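Local coordinates for glycosyltransferase (Streptomyces halstedii, PDB 3WAD), which is a GT-B-fold glycosyltransferase, built from two Rossmann-like domains and related to the erythromycin biosynthesis protein CIII family, at residues R2-V7 against V116-Q121; R11-N16 against D130-A135; G136-E141 against E189-A194; M160-N165 against F215-P220. One frame throughout, in Å; residues are numbered along the deposited sequence.

Interaction 1: residues R2-V7 against V116-Q121; sequences RVLMTV and VAHARQ
The imidazole of His118 takes Leu4 at its edge, near the ring plane: Leu4 CD1 lies 3.6 Å from His118 CD2 and 4.1 Å from His118 NE2. Two further rings of the chain meet this imidazole, His32 with its plane turned by about 35° and Trp122 by about 20°, while His118 NE2 is hydrogen-bonded to His32 ND1. That bond limits rotation of the ring, and Leu4 CD1 packs nearest to carbon CD2. His118 reaches the strand because its CG stands anti to the backbone N (chi1 -173°), which swings the ring off the helix toward Leu4. Strand 2-6 is a central strand of the parallel, Rossmann-like sheet of the N-terminal GT-B domain, and helix 109-122 packs on one side of it. The other branch of Leu4 completes the join, with Leu4 CD2 4.0 Å from Ala119 CB. The nearest CA atoms across the contact, Leu4 CA and Ala119 CA, are 7.6 Å apart. Leu115 and Trp122 of the same helix also touch Leu4, and Arg240 of the second subunit packs against His118 from across the dimer.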
loop_
_atom_site.group_PDB
_atom_site.type_symbol
_atom_site.label_atom_id
_atom_site.label_comp_id
_atom_site.label_asym_id
_atom_site.label_seq_id
_atom_site.Cartn_x
_atom_site.Cartn_y
_atom_site.Cartn_z
ATOM N N ARG B 2 -15.369 8.773 1.751
ATOM C CA ARG B 2 -14.507 9.090 0.640
ATOM C C ARG B 2 -13.459 10.111 1.199
ATOM O O ARG B 2 -13.868 11.154 1.790
ATOM C CB ARG B 2 -15.325 9.745 -0.448
ATOM C CG ARG B 2 -16.572 8.878 -0.862
ATOM C CD ARG B 2 -16.647 8.599 -2.325
ATOM N NE ARG B 2 -17.599 9.387 -3.092
ATOM C CZ ARG B 2 -18.242 8.984 -4.216
ATOM N NH1 ARG B 2 -18.095 7.766 -4.747
ATOM N NH2 ARG B 2 -19.055 9.809 -4.827
ATOM N N VAL B 3 -12.157 9.779 1.062
ATOM C CA VAL B 3 -11.096 10.693 1.529
ATOM C C VAL B 3 -10.298 11.171 0.346
ATOM O O VAL B 3 -9.692 10.388 -0.383
ATOM C CB VAL B 3 -10.169 9.984 2.467
ATOM C CG1 VAL B 3 -9.094 11.026 3.119
ATOM C CG2 VAL B 3 -10.945 9.224 3.523
ATOM N N LEU B 4 -10.292 12.453 0.138
ATOM C CA LEU B 4 -9.459 13.017 -0.883
ATOM C C LEU B 4 -8.139 13.519 -0.223
ATOM O O LEU B 4 -8.127 14.499 0.511
ATOM C CB LEU B 4 -10.223 14.124 -1.629
ATOM C CG LEU B 4 -9.509 14.936 -2.680
ATOM C CD1 LEU B 4 -8.999 13.975 -3.819
ATOM C CD2 LEU B 4 -10.333 16.108 -3.264
ATOM N N MET B 5 -7.040 12.850 -0.513
ATOM C CA MET B 5 -5.715 13.273 -0.014
ATOM C C MET B 5 -4.958 13.951 -1.102
ATOM O O MET B 5 -5.026 13.510 -2.260
ATOM C CB MET B 5 -4.933 12.071 0.431
ATOM C CG MET B 5 -5.761 11.232 1.452
ATOM S SD MET B 5 -4.832 9.842 2.169
ATOM C CE MET B 5 -3.538 10.666 3.144
ATOM N N THR B 6 -4.278 15.059 -0.778
ATOM C CA THR B 6 -3.621 15.754 -1.840
ATOM C C THR B 6 -2.180 16.098 -1.380
ATOM O O THR B 6 -1.955 16.432 -0.229
ATOM C CB THR B 6 -4.438 16.903 -2.348
ATOM O OG1 THR B 6 -3.763 17.534 -3.456
ATOM C CG2 THR B 6 -4.737 17.935 -1.220
ATOM N N VAL B 7 -1.230 15.973 -2.289
ATOM C CA VAL B 7 0.166 16.316 -1.978
ATOM C C VAL B 7 0.776 16.851 -3.279
ATOM O O VAL B 7 0.464 16.315 -4.366
ATOM C CB VAL B 7 0.922 15.109 -1.333
ATOM C CG1 VAL B 7 0.951 13.937 -2.288
ATOM C CG2 VAL B 7 2.379 15.474 -0.988
ATOM N N VAL B 116 -10.504 21.207 -7.163
ATOM C CA VAL B 116 -11.910 21.646 -6.847
ATOM C C VAL B 116 -12.973 20.866 -7.684
ATOM O O VAL B 116 -13.889 20.238 -7.127
ATOM C CB VAL B 116 -12.084 23.128 -7.022
ATOM C CG1 VAL B 116 -13.553 23.527 -6.653
ATOM C CG2 VAL B 116 -11.083 23.913 -6.091
ATOM N N ALA B 117 -12.772 20.849 -9.006
ATOM C CA ALA B 117 -13.624 20.059 -9.912
ATOM C C ALA B 117 -13.801 18.642 -9.457
ATOM O O ALA B 117 -14.936 18.180 -9.432
ATOM C CB ALA B 117 -13.140 20.102 -11.354
ATOM N N HIS B 118 -12.707 17.933 -9.083
ATOM C CA HIS B 118 -12.787 16.568 -8.513
ATOM C C HIS B 118 -13.523 16.497 -7.186
ATOM O O HIS B 118 -14.256 15.502 -6.872
ATOM C CB HIS B 118 -11.378 15.947 -8.329
ATOM C CG HIS B 118 -11.412 14.502 -7.916
ATOM N ND1 HIS B 118 -11.882 13.519 -8.752
ATOM C CD2 HIS B 118 -11.030 13.872 -6.775
ATOM C CE1 HIS B 118 -11.821 12.349 -8.139
ATOM N NE2 HIS B 118 -11.310 12.532 -6.930
ATOM N N ALA B 119 -13.260 17.492 -6.327
ATOM C CA ALA B 119 -13.977 17.486 -5.023
ATOM C C ALA B 119 -15.495 17.650 -5.320
ATOM O O ALA B 119 -16.284 16.935 -4.736
ATOM C CB ALA B 119 -13.425 18.563 -3.979
ATOM N N ARG B 120 -15.839 18.486 -6.301
ATOM C CA ARG B 120 -17.278 18.766 -6.609
ATOM C C ARG B 120 -17.921 17.480 -7.153
ATOM O O ARG B 120 -18.930 16.991 -6.593
ATOM C CB ARG B 120 -17.480 19.951 -7.540
ATOM C CG ARG B 120 -17.037 21.298 -6.984
ATOM C CD ARG B 120 -17.824 22.502 -7.588
ATOM N NE ARG B 120 -16.971 23.528 -8.207
ATOM C CZ ARG B 120 -16.638 24.737 -7.704
ATOM N NH1 ARG B 120 -17.014 25.145 -6.479
ATOM N NH2 ARG B 120 -15.849 25.544 -8.426
ATOM N N GLN B 121 -17.242 16.844 -8.110
ATOM C CA GLN B 121 -17.689 15.551 -8.641
ATOM C C GLN B 121 -17.744 14.473 -7.623
ATOM O O GLN B 121 -18.809 13.908 -7.375
ATOM C CB GLN B 121 -16.821 15.100 -9.810
ATOM C CG GLN B 121 -17.165 15.796 -11.068
ATOM C CD GLN B 121 -18.720 16.011 -11.237
ATOM O OE1 GLN B 121 -19.527 15.042 -11.219
ATOM N NE2 GLN B 121 -19.123 17.303 -11.409
#

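Interaction 2: residues R11-N16 against D130-A135; sequences RSHLYN and DALTYA
His13 turns ND1 toward the carboxylate of Asp130: His13 ND1 donates to Asp130 OD1 over 2.7 Å, with an angle of 157° at the hydrogen. The oxygen sits in the ring plane, at the imidazole edge, and is met on its syn side; ring and carboxylate planes are turned 74° apart. His13 CG lies beside the backbone N and anti to the carbonyl carbon (chi1 -76°), which carries the ring off the helix toward the loop. Asp130 answers with its CG anti to the backbone N, leaning the carboxylate toward the helix. Leu132 covers another part of the imidazole, its CD1 resting obliquely 3.6 Å from His13 CE1.

The second oxygen is held from within the loop. Thr133 OG1 donates to Asp130 OD2 over 2.8 Å, and Leu132 N reaches the same OD2 at 2.9 Å from the opposite face of the carboxylate plane. With both oxygens engaged, the carboxylate has little freedom to rotate. A water lies within reach of both His13 O, at 2.8 Å, and Asp130 OD1, at 2.6 Å, and can link them.

Asp130 opens an Asx turn within a type I beta turn running to Thr133, at the C-terminal end of strand 126-130; its pairing with His13 is a His-carboxylate hydrogen bond set among the loops at the strand ends of the Rossmann-like domain.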
loop_
_atom_site.group_PDB
_atom_site.type_symbol
_atom_site.label_atom_id
_atom_site.label_comp_id
_atom_site.label_asym_id
_atom_site.label_seq_id
_atom_site.Cartn_x
_atom_site.Cartn_y
_atom_site.Cartn_z
ATOM N N ARG B 11 8.270 13.006 -3.969
ATOM C CA ARG B 11 8.181 11.665 -3.443
ATOM C C ARG B 11 8.227 11.579 -1.911
ATOM O O ARG B 11 7.563 10.697 -1.346
ATOM C CB ARG B 11 9.260 10.752 -4.050
ATOM C CG ARG B 11 8.961 9.241 -4.048
ATOM C CD ARG B 11 9.827 8.541 -5.160
ATOM N NE ARG B 11 11.045 9.317 -5.406
ATOM C CZ ARG B 11 11.286 10.076 -6.483
ATOM N NH1 ARG B 11 10.409 10.160 -7.487
ATOM N NH2 ARG B 11 12.428 10.760 -6.559
ATOM N N SER B 12 9.076 12.378 -1.281
ATOM C CA SER B 12 9.216 12.413 0.195
ATOM C C SER B 12 7.892 12.842 0.836
ATOM O O SER B 12 7.494 12.273 1.800
ATOM C CB SER B 12 10.307 13.435 0.630
ATOM O OG SER B 12 11.543 12.915 0.169
ATOM N N HIS B 13 7.269 13.897 0.335
ATOM C CA HIS B 13 6.034 14.362 0.959
ATOM C C HIS B 13 4.941 13.361 0.642
ATOM O O HIS B 13 4.087 13.134 1.494
ATOM C CB HIS B 13 5.652 15.733 0.473
ATOM C CG HIS B 13 6.477 16.833 1.063
ATOM N ND1 HIS B 13 5.963 17.712 1.994
ATOM C CD2 HIS B 13 7.774 17.233 0.821
ATOM C CE1 HIS B 13 6.901 18.595 2.320
ATOM N NE2 HIS B 13 7.990 18.353 1.586
ATOM N N LEU B 14 4.976 12.720 -0.539
ATOM C CA LEU B 14 4.089 11.551 -0.779
ATOM C C LEU B 14 4.250 10.453 0.230
ATOM O O LEU B 14 3.244 10.087 0.853
ATOM C CB LEU B 14 4.173 11.007 -2.198
ATOM C CG LEU B 14 3.447 9.660 -2.368
ATOM C CD1 LEU B 14 1.926 9.705 -2.036
ATOM C CD2 LEU B 14 3.740 9.004 -3.738
ATOM N N TYR B 15 5.472 9.894 0.398
ATOM C CA TYR B 15 5.717 8.800 1.349
ATOM C C TYR B 15 5.317 9.112 2.788
ATOM O O TYR B 15 4.996 8.192 3.584
ATOM C CB TYR B 15 7.220 8.479 1.396
ATOM C CG TYR B 15 7.718 7.804 0.156
ATOM C CD1 TYR B 15 6.874 7.603 -0.963
ATOM C CD2 TYR B 15 9.034 7.333 0.123
ATOM C CE1 TYR B 15 7.344 6.952 -2.093
ATOM C CE2 TYR B 15 9.522 6.721 -0.985
ATOM C CZ TYR B 15 8.684 6.519 -2.080
ATOM O OH TYR B 15 9.245 5.882 -3.159
ATOM N N ASN B 16 5.404 10.380 3.143
ATOM C CA ASN B 16 4.999 10.824 4.481
ATOM C C ASN B 16 3.506 10.376 4.807
ATOM O O ASN B 16 3.168 10.035 5.960
ATOM C CB ASN B 16 5.158 12.360 4.535
ATOM C CG ASN B 16 4.705 12.960 5.872
ATOM O OD1 ASN B 16 3.727 13.730 5.951
ATOM N ND2 ASN B 16 5.411 12.621 6.909
ATOM N N ASP B 130 -1.279 17.396 2.550
ATOM C CA ASP B 130 0.119 17.746 2.887
ATOM C C ASP B 130 0.272 19.249 3.168
ATOM O O ASP B 130 -0.229 20.065 2.399
ATOM C CB ASP B 130 0.992 17.356 1.723
ATOM C CG ASP B 130 2.374 18.070 1.761
ATOM O OD1 ASP B 130 3.263 17.464 2.337
ATOM O OD2 ASP B 130 2.528 19.204 1.208
ATOM N N ALA B 131 1.002 19.592 4.249
ATOM C CA ALA B 131 0.973 20.954 4.802
ATOM C C ALA B 131 1.474 22.035 3.821
ATOM O O ALA B 131 1.222 23.230 4.000
ATOM C CB ALA B 131 1.722 21.004 6.135
ATOM N N LEU B 132 2.202 21.613 2.790
ATOM C CA LEU B 132 2.682 22.525 1.774
ATOM C C LEU B 132 1.770 22.585 0.566
ATOM O O LEU B 132 2.136 23.229 -0.429
ATOM C CB LEU B 132 4.099 22.110 1.332
ATOM C CG LEU B 132 5.151 22.217 2.440
ATOM C CD1 LEU B 132 6.615 22.151 1.855
ATOM C CD2 LEU B 132 5.008 23.477 3.250
ATOM N N THR B 133 0.637 21.867 0.596
ATOM C CA THR B 133 -0.174 21.756 -0.618
ATOM C C THR B 133 -1.539 22.538 -0.540
ATOM O O THR B 133 -2.592 21.937 -0.280
ATOM C CB THR B 133 -0.418 20.210 -0.946
ATOM O OG1 THR B 133 0.868 19.549 -1.043
ATOM C CG2 THR B 133 -1.127 20.082 -2.314
ATOM N N TYR B 134 -1.515 23.818 -0.813
ATOM C CA TYR B 134 -2.660 24.699 -0.488
ATOM C C TYR B 134 -3.848 24.640 -1.458
ATOM O O TYR B 134 -4.848 25.345 -1.273
ATOM C CB TYR B 134 -2.198 26.163 -0.239
ATOM C CG TYR B 134 -1.741 26.345 1.207
ATOM C CD1 TYR B 134 -0.422 26.031 1.614
ATOM C CD2 TYR B 134 -2.668 26.708 2.195
ATOM C CE1 TYR B 134 -0.039 26.153 2.940
ATOM C CE2 TYR B 134 -2.294 26.845 3.496
ATOM C CZ TYR B 134 -0.982 26.562 3.875
ATOM O OH TYR B 134 -0.683 26.702 5.220
ATOM N N ALA B 135 -3.769 23.818 -2.492
ATOM C CA ALA B 135 -5.004 23.403 -3.143
ATOM C C ALA B 135 -6.005 22.612 -2.231
ATOM O O ALA B 135 -7.247 22.768 -2.339
ATOM C CB ALA B 135 -4.651 22.609 -4.420
HETATM O O HOH W 1 2.943 15.066 3.159
#

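Interaction 3: residues G136-E141 against E189-A194; sequences GPIAAE and EPHGVA
Val193 lays both its methyls against helix 135-141, with CG1 3.8 Å from Glu141 CB and CG2 3.5 Å from the backbone oxygen Ile138 O. It reaches there just after a Schellman motif, which ends helix 179-188: Gly192, at positive phi, is the C-prime residue, its N hydrogen-bonded to Glu189 O, while Val193 N is hydrogen-bonded back to Gly188 O. The turn sends the chain back toward helix 135-141, one of the helices flanking the parallel sheet of the N-terminal Rossmann-like domain. The two methyls part company because Val193 CG1 is anti to the backbone N (chi1 170°), leaving CG2 beside that nitrogen and directed at the helix backbone.

Ile138 works in two directions. Its CD1 meets Val193 CG1 at 4.2 Å, the two side chains crossing at a slant, whereas CG2 approaches His191 ND1 at 3.9 Å, obliquely to the imidazole. Pro190 CB covers one face of that ring, centred over it. His191 also touches Val116 and Arg120 of helix 109-122, and Leu199 of helix 198-201 packs on Val193 and Glu141, so the turn is tied to three helices.

Of the Glu141 side chain, CB does the touching. The chain bends at chi2 (-93°), and the carboxylate goes to another partner, with Glu141 OE1 hydrogen-bonded to His147 NE2 on strand 147-150.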
loop_
_atom_site.group_PDB
_atom_site.type_symbol
_atom_site.label_atom_id
_atom_site.label_comp_id
_atom_site.label_asym_id
_atom_site.label_seq_id
_atom_site.Cartn_x
_atom_site.Cartn_y
_atom_site.Cartn_z
ATOM N N GLY B 136 -5.458 21.793 -1.316
ATOM C CA GLY B 136 -6.209 20.982 -0.345
ATOM C C GLY B 136 -7.393 21.711 0.325
ATOM O O GLY B 136 -8.582 21.283 0.170
ATOM N N PRO B 137 -7.086 22.789 1.098
ATOM C CA PRO B 137 -8.153 23.497 1.822
ATOM C C PRO B 137 -9.145 24.231 0.895
ATOM O O PRO B 137 -10.267 24.341 1.293
ATOM C CB PRO B 137 -7.383 24.488 2.744
ATOM C CG PRO B 137 -6.040 24.725 2.035
ATOM C CD PRO B 137 -5.739 23.356 1.372
ATOM N N ILE B 138 -8.719 24.784 -0.244
ATOM C CA ILE B 138 -9.633 25.426 -1.227
ATOM C C ILE B 138 -10.691 24.384 -1.718
ATOM O O ILE B 138 -11.973 24.606 -1.611
ATOM C CB ILE B 138 -8.852 26.037 -2.385
ATOM C CG1 ILE B 138 -7.799 27.034 -1.848
ATOM C CG2 ILE B 138 -9.752 26.726 -3.442
ATOM C CD1 ILE B 138 -8.406 28.223 -1.056
ATOM N N ALA B 139 -10.178 23.228 -2.180
ATOM C CA ALA B 139 -11.067 22.190 -2.683
ATOM C C ALA B 139 -12.073 21.747 -1.593
ATOM O O ALA B 139 -13.281 21.632 -1.896
ATOM C CB ALA B 139 -10.279 21.000 -3.203
ATOM N N ALA B 140 -11.607 21.546 -0.352
ATOM C CA ALA B 140 -12.423 21.044 0.754
ATOM C C ALA B 140 -13.581 21.946 1.119
ATOM O O ALA B 140 -14.640 21.444 1.543
ATOM C CB ALA B 140 -11.610 20.824 2.022
ATOM N N GLU B 141 -13.328 23.241 1.021
ATOM C CA GLU B 141 -14.251 24.259 1.443
ATOM C C GLU B 141 -15.262 24.583 0.339
ATOM O O GLU B 141 -16.239 25.266 0.567
ATOM C CB GLU B 141 -13.470 25.530 1.785
ATOM C CG GLU B 141 -12.612 25.293 3.025
ATOM C CD GLU B 141 -13.273 25.694 4.308
ATOM O OE1 GLU B 141 -12.594 25.611 5.380
ATOM O OE2 GLU B 141 -14.465 26.113 4.230
ATOM N N GLU B 189 -11.194 32.626 -4.487
ATOM C CA GLU B 189 -12.170 33.451 -5.162
ATOM C C GLU B 189 -12.849 32.759 -6.390
ATOM O O GLU B 189 -14.096 32.804 -6.523
ATOM C CB GLU B 189 -11.489 34.770 -5.553
ATOM C CG GLU B 189 -12.441 35.840 -5.893
ATOM C CD GLU B 189 -12.976 35.614 -7.263
ATOM O OE1 GLU B 189 -12.307 34.937 -8.062
ATOM O OE2 GLU B 189 -14.097 36.055 -7.555
ATOM N N PRO B 190 -12.054 32.077 -7.272
ATOM C CA PRO B 190 -12.764 31.557 -8.448
ATOM C C PRO B 190 -13.682 30.400 -8.088
ATOM O O PRO B 190 -14.455 29.960 -8.915
ATOM C CB PRO B 190 -11.611 31.119 -9.404
ATOM C CG PRO B 190 -10.480 32.015 -9.053
ATOM C CD PRO B 190 -10.594 32.120 -7.499
ATOM N N HIS B 191 -13.591 29.913 -6.860
ATOM C CA HIS B 191 -14.315 28.695 -6.473
ATOM C C HIS B 191 -15.356 29.004 -5.396
ATOM O O HIS B 191 -15.907 28.066 -4.788
ATOM C CB HIS B 191 -13.292 27.636 -6.039
ATOM C CG HIS B 191 -12.307 27.349 -7.124
ATOM N ND1 HIS B 191 -10.953 27.617 -7.013
ATOM C CD2 HIS B 191 -12.506 26.918 -8.387
ATOM C CE1 HIS B 191 -10.361 27.324 -8.157
ATOM N NE2 HIS B 191 -11.283 26.906 -9.009
ATOM N N GLY B 192 -15.586 30.310 -5.178
ATOM C CA GLY B 192 -16.502 30.866 -4.153
ATOM C C GLY B 192 -16.062 30.538 -2.730
ATOM O O GLY B 192 -16.892 30.297 -1.834
ATOM N N VAL B 193 -14.744 30.489 -2.485
ATOM C CA VAL B 193 -14.235 30.089 -1.146
ATOM C C VAL B 193 -13.719 31.362 -0.540
ATOM O O VAL B 193 -12.900 32.169 -1.148
ATOM C CB VAL B 193 -13.092 29.016 -1.210
ATOM C CG1 VAL B 193 -12.391 28.781 0.132
ATOM C CG2 VAL B 193 -13.609 27.713 -1.697
ATOM N N ALA B 194 -14.237 31.586 0.663
ATOM C CA ALA B 194 -13.962 32.831 1.397
ATOM C C ALA B 194 -12.738 32.587 2.250
ATOM O O ALA B 194 -12.620 31.487 2.810
ATOM C CB ALA B 194 -15.192 33.176 2.304
#

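Interaction 4: residues M160-N165 against F215-P220; sequences MRDHFN and FPSEQP
An ST turn in the loop before strand 221-222, with Ser217 OG accepting from Gln219 N, presents its backbone to helix 156-168 of the N-terminal Rossmann-like domain. Facing it is Asp162, whose OD2 accepts from Glu218 N at 3.2 Å. The bond is nearly straight, 173° at the hydrogen, and the donor comes from above the carboxylate plane, 45° out of it. Asp162 CG lies anti to its carbonyl carbon (chi1 -74°), an orientation that extends the acid from the helix into the loop.

The Glu218 and Asp162 side chains run alongside each other, head to tail, bringing Glu218 CB 3.7 Å from Asp162 OD2 while the Glu218 carboxylate runs back toward the helix. There a water links the two residues, donating to Glu218 OE2 and to Asp162 O, each at 2.7 Å. Two more waters donate to Asp162 OD2: one also bonds Ser217 OG, and the other, 2.6 Å from OD2, also donates to Pro216 O.

One backbone N-H and two waters therefore share Asp162 OD2. Asp162 OD2 and Glu218 OE2 are only 4.5 Å apart, and the mutual repulsion of two such acids would probably be eased by these donors, though it may still raise the proton affinity of one of them.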
loop_
_atom_site.group_PDB
_atom_site.type_symbol
_atom_site.label_atom_id
_atom_site.label_comp_id
_atom_site.label_asym_id
_atom_site.label_seq_id
_atom_site.Cartn_x
_atom_site.Cartn_y
_atom_site.Cartn_z
ATOM N N MET B 160 5.166 30.049 13.301
ATOM C CA MET B 160 5.253 31.416 12.859
ATOM C C MET B 160 3.834 32.035 12.801
ATOM O O MET B 160 3.664 33.246 12.984
ATOM C CB MET B 160 5.868 31.494 11.431
ATOM C CG MET B 160 7.264 30.857 11.311
ATOM S SD MET B 160 8.498 32.089 11.729
ATOM C CE MET B 160 8.960 32.561 10.074
ATOM N N ARG B 161 2.839 31.237 12.402
ATOM C CA ARG B 161 1.507 31.831 12.211
ATOM C C ARG B 161 0.907 32.308 13.567
ATOM O O ARG B 161 0.235 33.343 13.639
ATOM C CB ARG B 161 0.541 30.843 11.557
ATOM C CG ARG B 161 -0.848 31.461 11.410
ATOM C CD ARG B 161 -0.767 32.583 10.425
ATOM N NE ARG B 161 -2.085 32.984 9.920
ATOM C CZ ARG B 161 -2.324 34.059 9.179
ATOM N NH1 ARG B 161 -1.308 34.814 8.736
ATOM N NH2 ARG B 161 -3.590 34.341 8.776
ATOM N N ASP B 162 1.147 31.523 14.595
ATOM C CA ASP B 162 0.696 31.899 15.952
ATOM C C ASP B 162 1.318 33.207 16.394
ATOM O O ASP B 162 0.571 34.108 16.847
ATOM C CB ASP B 162 0.970 30.803 16.935
ATOM C CG ASP B 162 0.026 29.667 16.771
ATOM O OD1 ASP B 162 -1.037 29.793 16.058
ATOM O OD2 ASP B 162 0.368 28.612 17.316
ATOM N N HIS B 163 2.637 33.324 16.225
ATOM C CA HIS B 163 3.353 34.548 16.556
ATOM C C HIS B 163 2.739 35.683 15.768
ATOM O O HIS B 163 2.431 36.720 16.356
ATOM C CB HIS B 163 4.835 34.517 16.165
ATOM C CG HIS B 163 5.732 33.796 17.117
ATOM N ND1 HIS B 163 6.088 34.303 18.349
ATOM C CD2 HIS B 163 6.422 32.635 16.982
ATOM C CE1 HIS B 163 6.891 33.454 18.964
ATOM N NE2 HIS B 163 7.121 32.439 18.149
ATOM N N PHE B 164 2.615 35.508 14.448
ATOM C CA PHE B 164 2.060 36.535 13.594
ATOM C C PHE B 164 0.669 36.983 14.009
ATOM O O PHE B 164 0.347 38.200 13.943
ATOM C CB PHE B 164 1.984 36.085 12.135
ATOM C CG PHE B 164 1.610 37.167 11.190
ATOM C CD1 PHE B 164 2.533 38.136 10.844
ATOM C CD2 PHE B 164 0.360 37.210 10.617
ATOM C CE1 PHE B 164 2.254 39.118 9.908
ATOM C CE2 PHE B 164 0.030 38.216 9.686
ATOM C CZ PHE B 164 0.974 39.167 9.336
ATOM N N ASN B 165 -0.168 36.014 14.414
ATOM C CA ASN B 165 -1.550 36.397 14.731
ATOM C C ASN B 165 -1.595 37.123 16.100
ATOM O O ASN B 165 -2.387 38.025 16.249
ATOM C CB ASN B 165 -2.537 35.209 14.756
ATOM C CG ASN B 165 -2.779 34.578 13.394
ATOM O OD1 ASN B 165 -2.665 35.209 12.356
ATOM N ND2 ASN B 165 -3.107 33.289 13.411
ATOM N N PHE B 215 6.766 21.817 18.635
ATOM C CA PHE B 215 6.517 23.170 19.149
ATOM C C PHE B 215 5.195 23.234 19.929
ATOM O O PHE B 215 4.283 22.486 19.595
ATOM C CB PHE B 215 6.452 24.190 18.018
ATOM C CG PHE B 215 7.663 24.209 17.170
ATOM C CD1 PHE B 215 8.936 24.202 17.755
ATOM C CD2 PHE B 215 7.533 24.249 15.759
ATOM C CE1 PHE B 215 10.082 24.231 16.937
ATOM C CE2 PHE B 215 8.652 24.289 14.910
ATOM C CZ PHE B 215 9.959 24.288 15.484
ATOM N N PRO B 216 5.102 24.115 20.979
ATOM C CA PRO B 216 3.766 24.466 21.537
ATOM C C PRO B 216 2.902 25.079 20.444
ATOM O O PRO B 216 3.405 25.783 19.562
ATOM C CB PRO B 216 4.073 25.512 22.645
ATOM C CG PRO B 216 5.473 26.012 22.378
ATOM C CD PRO B 216 6.205 24.823 21.680
ATOM N N SER B 217 1.628 24.741 20.440
ATOM C CA SER B 217 0.713 25.273 19.445
ATOM C C SER B 217 -0.488 25.914 20.178
ATOM O O SER B 217 -0.889 25.463 21.201
ATOM C CB SER B 217 0.243 24.145 18.509
ATOM O OG SER B 217 -0.622 24.638 17.489
ATOM N N GLU B 218 -1.024 26.991 19.660
ATOM C CA GLU B 218 -2.243 27.558 20.185
ATOM C C GLU B 218 -3.421 26.750 19.642
ATOM O O GLU B 218 -4.573 27.056 19.912
ATOM C CB GLU B 218 -2.355 29.022 19.762
ATOM C CG GLU B 218 -1.477 29.982 20.611
ATOM C CD GLU B 218 -1.703 31.442 20.224
ATOM O OE1 GLU B 218 -2.882 31.874 20.223
ATOM O OE2 GLU B 218 -0.710 32.167 19.928
ATOM N N GLN B 219 -3.134 25.721 18.848
ATOM C CA GLN B 219 -4.178 24.832 18.361
ATOM C C GLN B 219 -3.901 23.347 18.697
ATOM O O GLN B 219 -2.758 22.939 18.977
ATOM C CB GLN B 219 -4.446 25.084 16.871
ATOM C CG GLN B 219 -5.158 26.440 16.594
ATOM C CD GLN B 219 -4.209 27.641 16.425
ATOM O OE1 GLN B 219 -3.100 27.519 15.876
ATOM N NE2 GLN B 219 -4.653 28.815 16.889
ATOM N N PRO B 220 -4.964 22.543 18.759
ATOM C CA PRO B 220 -4.649 21.168 19.082
ATOM C C PRO B 220 -4.222 20.441 17.772
ATOM O O PRO B 220 -4.476 20.936 16.649
ATOM C CB PRO B 220 -5.966 20.642 19.678
ATOM C CG PRO B 220 -6.956 21.808 19.624
ATOM C CD PRO B 220 -6.411 22.763 18.615
HETATM O O HOH W 2 0.895 26.098 15.934
HETATM O O HOH W 3 -1.828 33.649 17.985
HETATM O O HOH W 4 2.699 28.511 18.547
#

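In the fold
From the N terminus, strand 2-6 leads into helix 11-16, and the chain returns to both more than a hundred residues later. Interaction 1 brings helix 109-122 back to the strand, and interaction 2 brings the loop after strand 126-130 to helix 11-16; the two loops cross, and the contacts touch through Val7, which packs on His13 and Asp130. Residues 136-141 follow directly and open interaction 3, which closes on the turn after helix 179-188 and touches interaction 1 where Val116 meets His191. Interaction 4 opens within that span and closes beyond it, crossing interaction 3, with nearest atoms about 11 Å away. Interaction 1 ties strand to helix; the others tie helices to loops of the same domain.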